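Local coordinates for hypothetical protein (Plasmodium falciparum, PDB 1ZSO) that is of unknown function but is related to a eukaryotic family of zinc-binding proteins and may itself bind zinc, at residues B[32-37]-B[50-55]; B[65-70]-B[81-86]; B[131-136]-B[143-148]. All blocks are in the same frame, centred on the assembly; numbering follows the deposited sequence.

Contact 1. Residues B[32-37]-B[50-55]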
loop_
_atom_site.group_PDB
_atom_site.type_symbol
_atom_site.label_atom_id
_atom_site.label_comp_id
_atom_site.label_asym_id
_atom_site.label_seq_id
_atom_site.Cartn_x
_atom_site.Cartn_y
_atom_site.Cartn_z
ATOM N N TYR B 32 5.088 -12.559 -5.951
ATOM C CA TYR B 32 6.124 -12.348 -4.988
ATOM C C TYR B 32 5.830 -11.101 -4.131
ATOM O O TYR B 32 5.472 -10.001 -4.628
ATOM C CB TYR B 32 7.526 -12.261 -5.645
ATOM C CG TYR B 32 8.606 -12.151 -4.603
ATOM C CD1 TYR B 32 9.047 -13.258 -3.925
ATOM C CD2 TYR B 32 9.091 -10.908 -4.209
ATOM C CE1 TYR B 32 10.004 -13.141 -2.915
ATOM C CE2 TYR B 32 10.015 -10.785 -3.216
ATOM C CZ TYR B 32 10.491 -11.915 -2.574
ATOM O OH TYR B 32 11.413 -11.785 -1.553
ATOM N N LEU B 33 5.993 -11.289 -2.824
ATOM C CA LEU B 33 5.754 -10.216 -1.860
ATOM C C LEU B 33 7.013 -9.437 -1.548
ATOM O O LEU B 33 7.861 -9.929 -0.784
ATOM C CB LEU B 33 5.177 -10.760 -0.558
ATOM C CG LEU B 33 4.661 -9.606 0.278
ATOM C CD1 LEU B 33 3.576 -8.909 -0.515
ATOM C CD2 LEU B 33 4.121 -10.071 1.615
ATOM N N TRP B 34 7.147 -8.229 -2.115
ATOM C CA TRP B 34 8.324 -7.371 -1.783
ATOM C C TRP B 34 8.100 -6.700 -0.438
ATOM O O TRP B 34 6.982 -6.203 -0.149
ATOM C CB TRP B 34 8.585 -6.314 -2.858
ATOM C CG TRP B 34 8.889 -6.912 -4.137
ATOM C CD1 TRP B 34 8.036 -7.129 -5.153
ATOM C CD2 TRP B 34 10.147 -7.455 -4.541
ATOM N NE1 TRP B 34 8.682 -7.730 -6.198
ATOM C CE2 TRP B 34 9.985 -7.950 -5.841
ATOM C CE3 TRP B 34 11.406 -7.521 -3.949
ATOM C CZ2 TRP B 34 11.021 -8.553 -6.539
ATOM C CZ3 TRP B 34 12.422 -8.134 -4.630
ATOM C CH2 TRP B 34 12.232 -8.621 -5.919
ATOM N N ILE B 35 9.149 -6.744 0.388
ATOM C CA ILE B 35 9.139 -6.267 1.785
ATOM C C ILE B 35 10.395 -5.417 2.020
ATOM O O ILE B 35 11.537 -5.783 1.675
ATOM C CB ILE B 35 9.043 -7.434 2.757
ATOM C CG1 ILE B 35 7.844 -8.313 2.380
ATOM C CG2 ILE B 35 8.877 -6.946 4.206
ATOM C CD1 ILE B 35 7.826 -9.633 3.036
ATOM N N PHE B 36 10.197 -4.233 2.542
ATOM C CA PHE B 36 11.328 -3.321 2.731
ATOM C C PHE B 36 11.105 -2.538 3.976
ATOM O O PHE B 36 9.953 -2.310 4.390
ATOM C CB PHE B 36 11.433 -2.334 1.567
ATOM C CG PHE B 36 11.919 -2.957 0.282
ATOM C CD1 PHE B 36 13.252 -3.214 0.101
ATOM C CD2 PHE B 36 11.035 -3.264 -0.734
ATOM C CE1 PHE B 36 13.715 -3.809 -1.086
ATOM C CE2 PHE B 36 11.473 -3.847 -1.907
ATOM C CZ PHE B 36 12.822 -4.113 -2.086
ATOM N N ASN B 37 12.217 -2.131 4.575
ATOM C CA ASN B 37 12.208 -0.951 5.372
ATOM C C ASN B 37 12.646 0.238 4.511
ATOM O O ASN B 37 13.662 0.196 3.810
ATOM C CB ASN B 37 13.152 -1.052 6.548
ATOM C CG ASN B 37 12.784 -2.121 7.548
ATOM O OD1 ASN B 37 11.646 -2.575 7.671
ATOM N ND2 ASN B 37 13.785 -2.494 8.332
ATOM N N ILE B 50 7.078 -2.417 4.709
ATOM C CA ILE B 50 6.094 -2.127 3.725
ATOM C C ILE B 50 6.062 -3.351 2.874
ATOM O O ILE B 50 7.081 -4.079 2.755
ATOM C CB ILE B 50 6.402 -0.900 2.860
ATOM C CG1 ILE B 50 7.672 -1.108 2.027
ATOM C CG2 ILE B 50 6.502 0.312 3.720
ATOM C CD1 ILE B 50 7.715 -0.268 0.856
ATOM N N GLN B 51 4.901 -3.585 2.283
ATOM C CA GLN B 51 4.697 -4.778 1.467
ATOM C C GLN B 51 4.019 -4.423 0.127
ATOM O O GLN B 51 3.045 -3.646 0.040
ATOM C CB GLN B 51 3.857 -5.825 2.221
ATOM C CG GLN B 51 4.268 -6.130 3.652
ATOM C CD GLN B 51 3.284 -7.047 4.338
ATOM O OE1 GLN B 51 2.137 -7.109 3.956
ATOM N NE2 GLN B 51 3.737 -7.781 5.340
ATOM N N PHE B 52 4.495 -5.013 -0.930
ATOM C CA PHE B 52 3.814 -4.773 -2.216
ATOM C C PHE B 52 4.190 -5.823 -3.212
ATOM O O PHE B 52 5.187 -6.492 -3.033
ATOM C CB PHE B 52 4.107 -3.356 -2.771
ATOM C CG PHE B 52 5.519 -3.162 -3.249
ATOM C CD1 PHE B 52 5.865 -3.454 -4.557
ATOM C CD2 PHE B 52 6.479 -2.664 -2.401
ATOM C CE1 PHE B 52 7.130 -3.305 -4.987
ATOM C CE2 PHE B 52 7.763 -2.521 -2.807
ATOM C CZ PHE B 52 8.097 -2.817 -4.101
ATOM N N ARG B 53 3.384 -5.942 -4.266
ATOM C CA ARG B 53 3.668 -6.791 -5.448
ATOM C C ARG B 53 3.838 -5.964 -6.712
ATOM O O ARG B 53 3.225 -4.914 -6.845
ATOM C CB ARG B 53 2.526 -7.765 -5.697
ATOM C CG ARG B 53 2.425 -8.865 -4.645
ATOM C CD ARG B 53 0.986 -9.066 -4.232
ATOM N NE ARG B 53 0.414 -7.781 -3.783
ATOM C CZ ARG B 53 0.481 -7.318 -2.531
ATOM N NH1 ARG B 53 1.054 -8.056 -1.580
ATOM N NH2 ARG B 53 -0.037 -6.122 -2.232
ATOM N N LYS B 54 4.602 -6.487 -7.675
ATOM C CA LYS B 54 4.904 -5.754 -8.917
ATOM C C LYS B 54 3.635 -5.546 -9.779
ATOM O O LYS B 54 3.662 -4.845 -10.770
ATOM C CB LYS B 54 5.992 -6.507 -9.727
ATOM C CG LYS B 54 5.411 -7.603 -10.634
ATOM C CD LYS B 54 6.352 -8.750 -10.830
ATOM C CE LYS B 54 7.173 -8.626 -12.071
ATOM N NZ LYS B 54 8.285 -9.673 -12.062
ATOM N N THR B 55 2.533 -6.198 -9.411
ATOM C CA THR B 55 1.297 -6.131 -10.177
ATOM C C THR B 55 0.356 -5.104 -9.583
ATOM O O THR B 55 -0.662 -4.793 -10.208
ATOM C CB THR B 55 0.543 -7.491 -10.162
ATOM O OG1 THR B 55 0.396 -7.895 -8.823
ATOM C CG2 THR B 55 1.324 -8.601 -10.924
#

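Contact 2. Residues B[65-70]-B[81-86]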
loop_
_atom_site.group_PDB
_atom_site.type_symbol
_atom_site.label_atom_id
_atom_site.label_comp_id
_atom_site.label_asym_id
_atom_site.label_seq_id
_atom_site.Cartn_x
_atom_site.Cartn_y
_atom_site.Cartn_z
ATOM N N GLY B 65 0.771 8.549 -14.528
ATOM C CA GLY B 65 1.434 7.302 -14.167
ATOM C C GLY B 65 0.858 6.594 -12.950
ATOM O O GLY B 65 -0.012 7.115 -12.231
ATOM N N THR B 66 1.349 5.380 -12.748
ATOM C CA THR B 66 0.898 4.521 -11.661
ATOM C C THR B 66 2.107 4.057 -10.852
ATOM O O THR B 66 3.204 4.158 -11.327
ATOM C CB THR B 66 0.152 3.308 -12.225
ATOM O OG1 THR B 66 1.058 2.520 -13.014
ATOM C CG2 THR B 66 -1.011 3.755 -13.089
ATOM N N ALA B 67 1.884 3.539 -9.637
ATOM C CA ALA B 67 2.943 2.989 -8.800
ATOM C C ALA B 67 2.490 1.688 -8.142
ATOM O O ALA B 67 1.293 1.415 -8.025
ATOM C CB ALA B 67 3.373 3.968 -7.731
ATOM N N ASN B 68 3.475 0.896 -7.731
ATOM C CA ASN B 68 3.264 -0.365 -7.022
ATOM C C ASN B 68 3.148 -0.108 -5.515
ATOM O O ASN B 68 2.465 -0.849 -4.801
ATOM C CB ASN B 68 4.461 -1.309 -7.212
ATOM C CG ASN B 68 4.587 -1.826 -8.596
ATOM O OD1 ASN B 68 5.696 -2.088 -9.040
ATOM N ND2 ASN B 68 3.466 -2.002 -9.294
ATOM N N PHE B 69 3.851 0.938 -5.067
ATOM C CA PHE B 69 3.771 1.438 -3.695
ATOM C C PHE B 69 3.831 2.958 -3.645
ATOM O O PHE B 69 4.619 3.585 -4.357
ATOM C CB PHE B 69 4.908 0.887 -2.812
ATOM C CG PHE B 69 4.802 1.309 -1.366
ATOM C CD1 PHE B 69 3.977 0.625 -0.489
ATOM C CD2 PHE B 69 5.481 2.421 -0.892
ATOM C CE1 PHE B 69 3.857 1.041 0.894
ATOM C CE2 PHE B 69 5.366 2.812 0.434
ATOM C CZ PHE B 69 4.530 2.112 1.333
HETATM N N MSE B 70 3.021 3.521 -2.751
HETATM C CA MSE B 70 2.997 4.956 -2.502
HETATM C C MSE B 70 2.862 5.328 -1.009
HETATM O O MSE B 70 2.279 4.600 -0.207
HETATM C CB MSE B 70 1.804 5.604 -3.192
HETATM C CG MSE B 70 1.959 5.942 -4.641
HETATM SE SE MSE B 70 0.550 7.348 -5.021
HETATM C CE MSE B 70 -0.953 6.183 -5.249
ATOM N N THR B 81 6.805 7.328 -4.217
ATOM C CA THR B 81 6.439 6.122 -4.944
ATOM C C THR B 81 7.619 5.136 -5.122
ATOM O O THR B 81 8.786 5.532 -5.151
ATOM C CB THR B 81 5.950 6.481 -6.355
ATOM O OG1 THR B 81 7.013 7.126 -7.069
ATOM C CG2 THR B 81 4.776 7.416 -6.296
ATOM N N ILE B 82 7.268 3.857 -5.213
ATOM C CA ILE B 82 8.163 2.805 -5.726
ATOM C C ILE B 82 7.498 2.080 -6.890
ATOM O O ILE B 82 6.331 1.734 -6.841
ATOM C CB ILE B 82 8.443 1.715 -4.696
ATOM C CG1 ILE B 82 8.934 2.312 -3.393
ATOM C CG2 ILE B 82 9.476 0.752 -5.278
ATOM C CD1 ILE B 82 8.899 1.347 -2.245
ATOM N N ASN B 83 8.249 1.866 -7.935
ATOM C CA ASN B 83 7.839 1.004 -9.053
ATOM C C ASN B 83 8.941 -0.022 -9.301
ATOM O O ASN B 83 10.106 0.368 -9.461
ATOM C CB ASN B 83 7.666 1.797 -10.342
ATOM C CG ASN B 83 6.231 2.181 -10.623
ATOM O OD1 ASN B 83 5.320 1.350 -10.599
ATOM N ND2 ASN B 83 6.032 3.443 -10.955
ATOM N N PHE B 84 8.558 -1.302 -9.317
ATOM C CA PHE B 84 9.362 -2.375 -9.878
ATOM C C PHE B 84 9.587 -2.106 -11.353
ATOM O O PHE B 84 8.663 -1.708 -12.076
ATOM C CB PHE B 84 8.626 -3.734 -9.711
ATOM C CG PHE B 84 9.326 -4.907 -10.380
ATOM C CD1 PHE B 84 10.240 -5.649 -9.701
ATOM C CD2 PHE B 84 9.030 -5.263 -11.681
ATOM C CE1 PHE B 84 10.870 -6.695 -10.299
ATOM C CE2 PHE B 84 9.653 -6.286 -12.290
ATOM C CZ PHE B 84 10.581 -7.020 -11.615
ATOM N N VAL B 85 10.822 -2.323 -11.799
ATOM C CA VAL B 85 11.201 -2.071 -13.148
ATOM C C VAL B 85 11.355 -3.409 -13.839
ATOM O O VAL B 85 12.173 -4.234 -13.428
ATOM C CB VAL B 85 12.543 -1.301 -13.235
ATOM C CG1 VAL B 85 12.962 -1.148 -14.699
ATOM C CG2 VAL B 85 12.452 0.057 -12.594
ATOM N N ASN B 86 10.577 -3.628 -14.893
ATOM C CA ASN B 86 10.684 -4.869 -15.661
ATOM C C ASN B 86 11.987 -4.846 -16.467
ATOM O O ASN B 86 12.157 -4.020 -17.346
ATOM C CB ASN B 86 9.465 -5.050 -16.578
ATOM C CG ASN B 86 8.119 -5.007 -15.803
ATOM O OD1 ASN B 86 7.475 -3.948 -15.693
ATOM N ND2 ASN B 86 7.711 -6.152 -15.249
HETATM O O HOH W 1 3.194 0.958 -11.952
#

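Contact 3. Residues B[131-136]-B[143-148]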
loop_
_atom_site.group_PDB
_atom_site.type_symbol
_atom_site.label_atom_id
_atom_site.label_comp_id
_atom_site.label_asym_id
_atom_site.label_seq_id
_atom_site.Cartn_x
_atom_site.Cartn_y
_atom_site.Cartn_z
ATOM N N LYS B 131 12.476 -30.445 -11.289
ATOM C CA LYS B 131 11.256 -30.365 -10.487
ATOM C C LYS B 131 11.244 -29.078 -9.690
ATOM O O LYS B 131 12.294 -28.534 -9.336
ATOM C CB LYS B 131 11.069 -31.598 -9.599
ATOM C CG LYS B 131 11.565 -31.487 -8.207
ATOM C CD LYS B 131 10.427 -31.375 -7.235
ATOM C CE LYS B 131 10.106 -32.713 -6.573
ATOM N NZ LYS B 131 9.942 -32.485 -5.085
ATOM N N LEU B 132 10.040 -28.585 -9.444
ATOM C CA LEU B 132 9.843 -27.239 -8.950
ATOM C C LEU B 132 9.413 -27.273 -7.503
ATOM O O LEU B 132 8.655 -28.147 -7.088
ATOM C CB LEU B 132 8.774 -26.544 -9.783
ATOM C CG LEU B 132 9.109 -26.361 -11.269
ATOM C CD1 LEU B 132 7.869 -26.025 -12.026
ATOM C CD2 LEU B 132 10.121 -25.271 -11.443
ATOM N N TYR B 133 9.910 -26.327 -6.722
ATOM C CA TYR B 133 9.530 -26.236 -5.328
ATOM C C TYR B 133 8.923 -24.866 -5.136
ATOM O O TYR B 133 9.468 -23.852 -5.609
ATOM C CB TYR B 133 10.743 -26.451 -4.418
ATOM C CG TYR B 133 11.509 -27.715 -4.742
ATOM C CD1 TYR B 133 12.291 -27.811 -5.890
ATOM C CD2 TYR B 133 11.417 -28.825 -3.920
ATOM C CE1 TYR B 133 12.976 -28.968 -6.194
ATOM C CE2 TYR B 133 12.083 -29.983 -4.215
ATOM C CZ TYR B 133 12.870 -30.048 -5.346
ATOM O OH TYR B 133 13.537 -31.216 -5.601
ATOM N N TYR B 134 7.771 -24.856 -4.475
ATOM C CA TYR B 134 7.036 -23.641 -4.210
ATOM C C TYR B 134 7.116 -23.227 -2.743
ATOM O O TYR B 134 7.607 -23.983 -1.867
ATOM C CB TYR B 134 5.586 -23.827 -4.632
ATOM C CG TYR B 134 5.494 -24.002 -6.132
ATOM C CD1 TYR B 134 5.386 -22.891 -6.965
ATOM C CD2 TYR B 134 5.589 -25.263 -6.721
ATOM C CE1 TYR B 134 5.345 -23.041 -8.337
ATOM C CE2 TYR B 134 5.561 -25.407 -8.082
ATOM C CZ TYR B 134 5.446 -24.292 -8.880
ATOM O OH TYR B 134 5.407 -24.399 -10.249
ATOM N N ASP B 135 6.643 -22.013 -2.479
ATOM C CA ASP B 135 6.613 -21.523 -1.116
ATOM C C ASP B 135 7.996 -21.733 -0.492
ATOM O O ASP B 135 8.112 -22.143 0.658
ATOM C CB ASP B 135 5.545 -22.291 -0.329
ATOM C CG ASP B 135 4.114 -21.944 -0.772
ATOM O OD1 ASP B 135 3.700 -20.774 -0.553
ATOM O OD2 ASP B 135 3.404 -22.842 -1.310
ATOM N N VAL B 136 9.034 -21.487 -1.280
ATOM C CA VAL B 136 10.416 -21.608 -0.810
ATOM C C VAL B 136 10.697 -20.435 0.107
ATOM O O VAL B 136 10.547 -19.271 -0.272
ATOM C CB VAL B 136 11.414 -21.673 -1.979
ATOM C CG1 VAL B 136 12.839 -21.571 -1.496
ATOM C CG2 VAL B 136 11.205 -22.965 -2.780
ATOM N N TRP B 143 17.601 -22.683 2.726
ATOM C CA TRP B 143 16.499 -23.566 2.397
ATOM C C TRP B 143 17.020 -24.808 1.748
ATOM O O TRP B 143 17.935 -24.747 0.956
ATOM C CB TRP B 143 15.517 -22.850 1.476
ATOM C CG TRP B 143 14.522 -23.742 0.848
ATOM C CD1 TRP B 143 13.280 -24.047 1.320
ATOM C CD2 TRP B 143 14.672 -24.461 -0.393
ATOM N NE1 TRP B 143 12.658 -24.913 0.464
ATOM C CE2 TRP B 143 13.481 -25.181 -0.597
ATOM C CE3 TRP B 143 15.686 -24.554 -1.335
ATOM C CZ2 TRP B 143 13.276 -25.985 -1.704
ATOM C CZ3 TRP B 143 15.497 -25.383 -2.437
ATOM C CH2 TRP B 143 14.296 -26.090 -2.610
ATOM N N CYS B 144 16.420 -25.943 2.101
ATOM C CA CYS B 144 16.684 -27.175 1.396
ATOM C C CYS B 144 15.452 -28.062 1.296
ATOM O O CYS B 144 14.474 -27.876 2.005
ATOM C CB CYS B 144 17.836 -27.938 2.039
ATOM S SG CYS B 144 17.492 -28.496 3.695
ATOM N N ASP B 145 15.525 -28.996 0.365
ATOM C CA ASP B 145 14.518 -30.009 0.177
ATOM C C ASP B 145 15.277 -31.221 -0.366
ATOM O O ASP B 145 16.503 -31.179 -0.537
ATOM C CB ASP B 145 13.413 -29.544 -0.799
ATOM C CG ASP B 145 12.010 -30.108 -0.439
ATOM O OD1 ASP B 145 11.023 -29.339 -0.488
ATOM O OD2 ASP B 145 11.889 -31.309 -0.099
ATOM N N TYR B 146 14.541 -32.298 -0.636
ATOM C CA TYR B 146 15.115 -33.559 -1.072
ATOM C C TYR B 146 14.310 -33.983 -2.269
ATOM O O TYR B 146 13.085 -33.996 -2.225
ATOM C CB TYR B 146 14.996 -34.598 0.049
ATOM C CG TYR B 146 15.816 -35.858 -0.115
ATOM C CD1 TYR B 146 15.200 -37.068 -0.331
ATOM C CD2 TYR B 146 17.215 -35.839 -0.033
ATOM C CE1 TYR B 146 15.944 -38.253 -0.481
ATOM C CE2 TYR B 146 17.978 -37.024 -0.175
ATOM C CZ TYR B 146 17.332 -38.227 -0.395
ATOM O OH TYR B 146 18.036 -39.419 -0.550
ATOM N N ASN B 147 14.995 -34.289 -3.359
ATOM C CA ASN B 147 14.342 -34.901 -4.506
ATOM C C ASN B 147 14.260 -36.412 -4.267
ATOM O O ASN B 147 15.261 -37.131 -4.390
ATOM C CB ASN B 147 15.090 -34.583 -5.807
ATOM C CG ASN B 147 14.284 -34.923 -7.036
ATOM O OD1 ASN B 147 13.716 -36.014 -7.154
ATOM N ND2 ASN B 147 14.239 -33.993 -7.972
ATOM N N GLU B 148 13.062 -36.875 -3.906
ATOM C CA GLU B 148 12.833 -38.288 -3.631
ATOM C C GLU B 148 13.008 -39.111 -4.905
ATOM O O GLU B 148 13.475 -40.251 -4.853
ATOM C CB GLU B 148 11.413 -38.523 -3.103
ATOM C CG GLU B 148 10.964 -37.644 -1.937
ATOM C CD GLU B 148 11.417 -38.132 -0.563
ATOM O OE1 GLU B 148 11.393 -39.355 -0.281
ATOM O OE2 GLU B 148 11.775 -37.260 0.253
#

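Contact 1. Residues B[32-37]-B[50-55]
Trp-34 and Phe-52 form a hydrogen-bonded antiparallel pair, and Phe-36 and Ile-50 form the next one. Four backbone bonds tie the strands. Trp-34 N to Phe-52 O is the shortest, at 2.8 Å, and Phe-52 N returns to Trp-34 O at 2.9 Å. Phe-36 and Ile-50 exchange a second such pair. Between them, in the non-hydrogen-bonded pair Ile-35 and Gln-51, the alpha carbons supply weaker contacts: Gln-51 CA lies 3.1 Å from Trp-34 O, and Ile-35 CA faces Ile-50 O.

The aromatic contacts lie on the face that carries Trp-34, Phe-36, Ile-50 and Phe-52. Phe-52 CG sits between its own backbone N and carbonyl carbon (chi1 70°), which brings the ring back toward the partner strand. Trp-34 CB then rests over one ring face, 3.9 Å from the Phe-52 ring centroid, a CH-pi contact. The indole and phenyl planes are nearly parallel (27°) but slid apart, so they barely overlap. Phe-52 CE2 meets the edge of the Phe-36 ring at CD2, 3.9 Å away. Phe-36 CB also packs on Ile-50 CG1. Phe-107 extends this cluster, edge-to-face with both Trp-34 and Phe-36.

The other face holds Ile-35 and Gln-51. The Gln-51 amide donates through NE2 to Lys-72 O of the second subunit. At the loop end, Arg-53 CG lies 3.3 Å from Tyr-32 O, while its guanidinium forms a salt bridge with Asp-56 through NH2.

The chemistry thus differs by face. The aromatic side of this beta hairpin packs mainly into its own chain, against strands 80-85 and 102-110. The Gln-51 side meets the second subunit by one hydrogen bond plus packing.

Contact 2. Residues B[65-70]-B[81-86]
Asn-83 ND2 donates to Thr-66 O at 2.9 Å, in a nearly straight bond (167°). The donor lies in the carbonyl plane on a lone pair of Thr-66 O, and that oxygen lies close to the Asn-83 amide plane. The other end of the same amide takes a hydrogen from a water, with Asn-83 OD1 and the water oxygen 2.6 Å apart. The water also bonds Thr-66 OG1, so Asn-83 holds Thr-66 both directly and through a bridge. This fixes the rotation of the amide.

Asn-68 works in the reverse sense. Its OD1 accepts from Phe-84 N at 3.0 Å, with the donor tilted from the carbonyl plane. The side chain can reach because CG stands anti to its own carbonyl carbon (chi1 -69°). Its ND2 bonds Asp-56 O, so both ends of this buried amide are used. The Asn-68 and Asn-83 side chains cross at about a right angle, and their amide planes are nearly perpendicular.

Ile-82 O accepts from both Asn-68 N (3.1 Å) and Phe-69 N (3.2 Å). Two residues thus face one, which is a classic beta bulge. Ile-82 N answers to Phe-69 O at 2.8 Å.

Packing follows on two faces. Phe-69 CD2 touches Ile-82 CD1 at 3.8 Å. On the other face Met-70, a selenomethionine, lies alongside Thr-81, with CG 3.6 Å from Thr-81 CG2. Ala-67 CB closes on Thr-81 CB.

The bulge lies where the chain passes from strand 66-67, paired with strand 58-59, into strand 69-71 of a beta hairpin with strand 80-85. Strand 80-85 continues the sheet to strand 102-110. Phe-69 and Ile-82 both pack on Ile-50 of strand 46-52, and Met-70 touches Arg-53 of the second subunit.

Contact 3. Residues B[131-136]-B[143-148]
Trp-143 meets Val-136 with one indole face and Tyr-133 with its far edge. Val-136 CG1 stands 3.5 Å from the centroid of the five-membered ring and almost on its normal, a CH-pi contact. The edge-to-face pair with the Tyr-133 ring is offset, planes at 72°. Trp-143 CZ2 also meets Tyr-133 CB at 3.7 Å. Trp-143 CG lies opposite its backbone N (chi1 167°), which carries the indole across to both partners. Lys-131 CD lies over the other face of the Tyr-133 ring, so the ring is held between the lysine chain and the indole edge.

Asp-145 OD1 lies at the edge of the Tyr-133 ring, 3.5 Å from CD2. Its other oxygen, OD2, accepts from Tyr-146 N. Asn-147 CB approaches Tyr-133 OH, and Lys-131 CG passes Asn-147 ND2.

Asp-127 positions this end: its OD2 bonds both Tyr-133 OH and Asn-147 ND2, and its OD1 takes Lys-131 N.

No hydrogen bond joins the two segments directly. Strand 132-134 pairs with strand 123-127, and strand 143-147 with strand 152-163. The axes of strand segments 132-134 and 143-147 come within 9.7 Å and run at 136°. This is face-to-face packing of two antiparallel sheets through side chains, as in a beta sandwich.

Overall arrangement
Contacts 1 and 2 belong to neighbouring beta hairpins, with centres about 11 Å apart. They touch directly: Ile-50 CG2 meets Phe-69 CZ at 3.6 Å, and Lys-54 CE meets Phe-84 CE2 at 3.4 Å. Lys-54 O also receives a weak hydrogen bond from Asn-68 ND2. Contact 3 is separate. Its centre is about 23 Å from that of contact 1 and about 31 Å from that of contact 2, on the opposite side of the chain's centre from contact 2. Yet strands 69-71 and 143-147 are the two outermost strands of one six-stranded sheet, which therefore spans from contact 2 to contact 3. Contacts 1 and 2 also reach the second subunit.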